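Local structure of bacterial leucyl aminopeptidase (Legionella pneumophila, 6ESL) at residues A203-A208 with K278-F283. The protein is a zinc-dependent aminopeptidase of the M28 family that removes amino-terminal residues from peptides and probably serves nutrient acquisition during intracellular infection of amoebas. Sequence-based numbering, arbitrary orientation.
Sequences AIVIGA and KAVVQF
Ala203 O receives two backbone donors. Lys278 N lies 2.8 Å from Ala203 O, in the carbonyl plane, while Ala279 N adds a weak bond to the same oxygen. From here 203-208 and 279-282 run as parallel neighbours, 12° apart, in the mixed central sheet of the peptidase domain. Val205 is held through both its N and its O, to Ala279 O and Val281 N. The Val205 N to Ala279 O bond is 2.8 Å long and nearly straight at 168°. Gly207 repeats the pattern with Val281 O and Phe283 N.

On one sheet face Ile206 and Val281 lie side by side, with CG1 of Ile206 3.8 Å from CG1 of Val281. That Val281 methyl sits between its own backbone N and carbonyl carbon (chi1 59°), which turns it to the isoleucine. The other Ile206 branch, CG2, meets Phe283 CE2 obliquely at 3.8 Å. Gly207 O lies at the edge of the same ring. Helices 220-239 and 373-391 cover this face.

Val205 and Val280 pair on the opposite face, Val205 CB 4.0 Å from Val280 CG2. Further along, the Gln282 chain bends at chi2 and brings its amide over the Gly207 backbone, with Gln282 OE1 3.4 Å from Gly207 C. A glycine has no side chain to compete for this place. Gln282 NE2 is hydrogen-bonded to Ser334 OG, and more weakly to Asp335.

The strand ends lead toward the metal site: 203-208 runs on to the zinc ligand His209, and Asp284, another ligand, follows Phe283. Backbone bonds reaching Phe283 therefore fix the spacing of the two chains just before these ligands, consistent with a rigid base for the zinc centre.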
ATOM      1  N   ALA B 203      14.706  13.101 -11.448  1.00 48.99           N
ATOM      2  CA  ALA B 203      15.520  13.178 -10.225  1.00 48.17           C
ATOM      3  C   ALA B 203      14.973  12.347  -9.053  1.00 44.00           C
ATOM      4  O   ALA B 203      13.798  11.945  -9.049  1.00 40.55           O
ATOM      5  CB  ALA B 203      15.652  14.611  -9.783  1.00 50.40           C
ATOM      6  N   ILE B 204      15.794  12.257  -8.022  1.00 43.57           N
ATOM      7  CA  ILE B 204      15.456  11.626  -6.771  1.00 40.82           C
ATOM      8  C   ILE B 204      15.490  12.748  -5.758  1.00 38.81           C
ATOM      9  O   ILE B 204      16.469  13.422  -5.645  1.00 38.58           O
ATOM     10  CB  ILE B 204      16.496  10.593  -6.342  1.00 41.95           C
ATOM     11  CG1 ILE B 204      16.519   9.390  -7.254  1.00 43.21           C
ATOM     12  CG2 ILE B 204      16.246  10.122  -4.939  1.00 39.59           C
ATOM     13  CD1 ILE B 204      15.170   8.925  -7.725  1.00 43.22           C
ATOM     14  N   VAL B 205      14.437  12.928  -4.991  1.00 35.40           N
ATOM     15  CA  VAL B 205      14.377  14.010  -4.035  1.00 35.80           C
ATOM     16  C   VAL B 205      14.245  13.557  -2.568  1.00 33.46           C
ATOM     17  O   VAL B 205      13.456  12.718  -2.290  1.00 32.33           O
ATOM     18  CB  VAL B 205      13.192  14.923  -4.347  1.00 38.53           C
ATOM     19  CG1 VAL B 205      13.058  16.024  -3.348  1.00 40.04           C
ATOM     20  CG2 VAL B 205      13.185  15.409  -5.772  1.00 38.37           C
ATOM     21  N   ILE B 206      15.032  14.122  -1.666  1.00 31.26           N
ATOM     22  CA  ILE B 206      14.972  13.844  -0.257  1.00 30.00           C
ATOM     23  C   ILE B 206      14.720  15.134   0.453  1.00 28.65           C
ATOM     24  O   ILE B 206      15.485  16.038   0.326  1.00 30.53           O
ATOM     25  CB  ILE B 206      16.285  13.239   0.244  1.00 32.23           C
ATOM     26  CG1 ILE B 206      16.541  11.887  -0.374  1.00 34.58           C
ATOM     27  CG2 ILE B 206      16.287  13.085   1.740  1.00 31.46           C
ATOM     28  CD1 ILE B 206      17.505  11.922  -1.514  1.00 37.86           C
ATOM     29  N   GLY B 207      13.677  15.197   1.261  1.00 25.41           N
ATOM     30  CA  GLY B 207      13.307  16.423   1.930  1.00 25.92           C
ATOM     31  C   GLY B 207      13.036  16.353   3.398  1.00 24.77           C
ATOM     32  O   GLY B 207      12.837  15.253   3.963  1.00 26.56           O
ATOM     33  N   ALA B 208      12.902  17.537   3.970  1.00 24.51           N
ATOM     34  CA  ALA B 208      12.532  17.786   5.369  1.00 23.76           C
ATOM     35  C   ALA B 208      12.097  19.265   5.414  1.00 24.05           C
ATOM     36  O   ALA B 208      12.438  20.029   4.483  1.00 25.85           O
ATOM     37  CB  ALA B 208      13.796  17.610   6.265  1.00 25.56           C
ATOM     38  N   LYS B 278      11.477  11.526 -10.510  1.00 41.21           N
ATOM     39  CA  LYS B 278      11.106  10.128 -10.452  1.00 43.54           C
ATOM     40  C   LYS B 278      10.489   9.726  -9.110  1.00 38.77           C
ATOM     41  O   LYS B 278       9.498   9.024  -9.072  1.00 40.21           O
ATOM     42  CB  LYS B 278      12.358   9.238 -10.684  1.00 47.80           C
ATOM     43  CG  LYS B 278      11.995   7.770 -10.508  1.00 50.45           C
ATOM     44  CD  LYS B 278      12.818   6.732 -11.227  1.00 54.53           C
ATOM     45  CE  LYS B 278      11.895   5.510 -11.344  1.00 57.83           C
ATOM     46  NZ  LYS B 278      12.583   4.260 -11.701  1.00 62.16           N
ATOM     47  N   ALA B 279      11.135  10.129  -7.999  1.00 37.34           N
ATOM     48  CA  ALA B 279      10.668   9.707  -6.673  1.00 35.32           C
ATOM     49  C   ALA B 279      11.119  10.679  -5.567  1.00 33.98           C
ATOM     50  O   ALA B 279      12.259  11.215  -5.597  1.00 33.62           O
ATOM     51  CB  ALA B 279      11.135   8.296  -6.365  1.00 36.59           C
ATOM     52  N   VAL B 280      10.228  10.827  -4.576  1.00 29.16           N
ATOM     53  CA  VAL B 280      10.420  11.748  -3.461  1.00 28.94           C
ATOM     54  C   VAL B 280      10.247  11.009  -2.111  1.00 28.46           C
ATOM     55  O   VAL B 280       9.302  10.200  -1.955  1.00 27.91           O
ATOM     56  CB  VAL B 280       9.375  12.871  -3.568  1.00 29.23           C
ATOM     57  CG1 VAL B 280       9.565  13.861  -2.481  1.00 29.53           C
ATOM     58  CG2 VAL B 280       9.522  13.544  -4.915  1.00 30.42           C
ATOM     59  N   VAL B 281      11.113  11.288  -1.132  1.00 26.60           N
ATOM     60  CA  VAL B 281      10.852  10.881   0.225  1.00 25.45           C
ATOM     61  C   VAL B 281      10.850  12.135   1.111  1.00 25.94           C
ATOM     62  O   VAL B 281      11.593  13.141   0.827  1.00 28.20           O
ATOM     63  CB  VAL B 281      11.854   9.797   0.723  1.00 25.45           C
ATOM     64  CG1 VAL B 281      13.280  10.281   0.672  1.00 25.78           C
ATOM     65  CG2 VAL B 281      11.542   9.254   2.110  1.00 24.72           C
ATOM     66  N   GLN B 282      10.031  12.094   2.142  1.00 23.39           N
ATOM     67  CA  GLN B 282       9.945  13.138   3.132  1.00 23.33           C
ATOM     68  C   GLN B 282      10.338  12.604   4.510  1.00 23.00           C
ATOM     69  O   GLN B 282       9.802  11.576   4.990  1.00 21.36           O
ATOM     70  CB  GLN B 282       8.530  13.703   3.149  1.00 22.49           C
ATOM     71  CG  GLN B 282       8.158  14.689   4.260  1.00 21.62           C
ATOM     72  CD  GLN B 282       8.846  16.023   4.129  1.00 22.61           C
ATOM     73  OE1 GLN B 282       9.617  16.258   3.182  1.00 24.46           O
ATOM     74  NE2 GLN B 282       8.494  16.954   5.035  1.00 20.93           N
ATOM     75  N   PHE B 283      11.222  13.350   5.155  1.00 21.74           N
ATOM     76  CA  PHE B 283      11.614  13.104   6.572  1.00 21.70           C
ATOM     77  C   PHE B 283      11.084  14.190   7.480  1.00 22.13           C
ATOM     78  O   PHE B 283      11.629  15.355   7.492  1.00 23.53           O
ATOM     79  CB  PHE B 283      13.119  12.933   6.678  1.00 22.34           C
ATOM     80  CG  PHE B 283      13.625  11.718   5.994  1.00 23.99           C
ATOM     81  CD1 PHE B 283      13.669  10.479   6.665  1.00 24.70           C
ATOM     82  CD2 PHE B 283      14.023  11.754   4.703  1.00 24.29           C
ATOM     83  CE1 PHE B 283      14.094   9.323   6.014  1.00 24.84           C
ATOM     84  CE2 PHE B 283      14.496  10.639   4.073  1.00 25.20           C
ATOM     85  CZ  PHE B 283      14.454   9.402   4.727  1.00 24.94           C
TER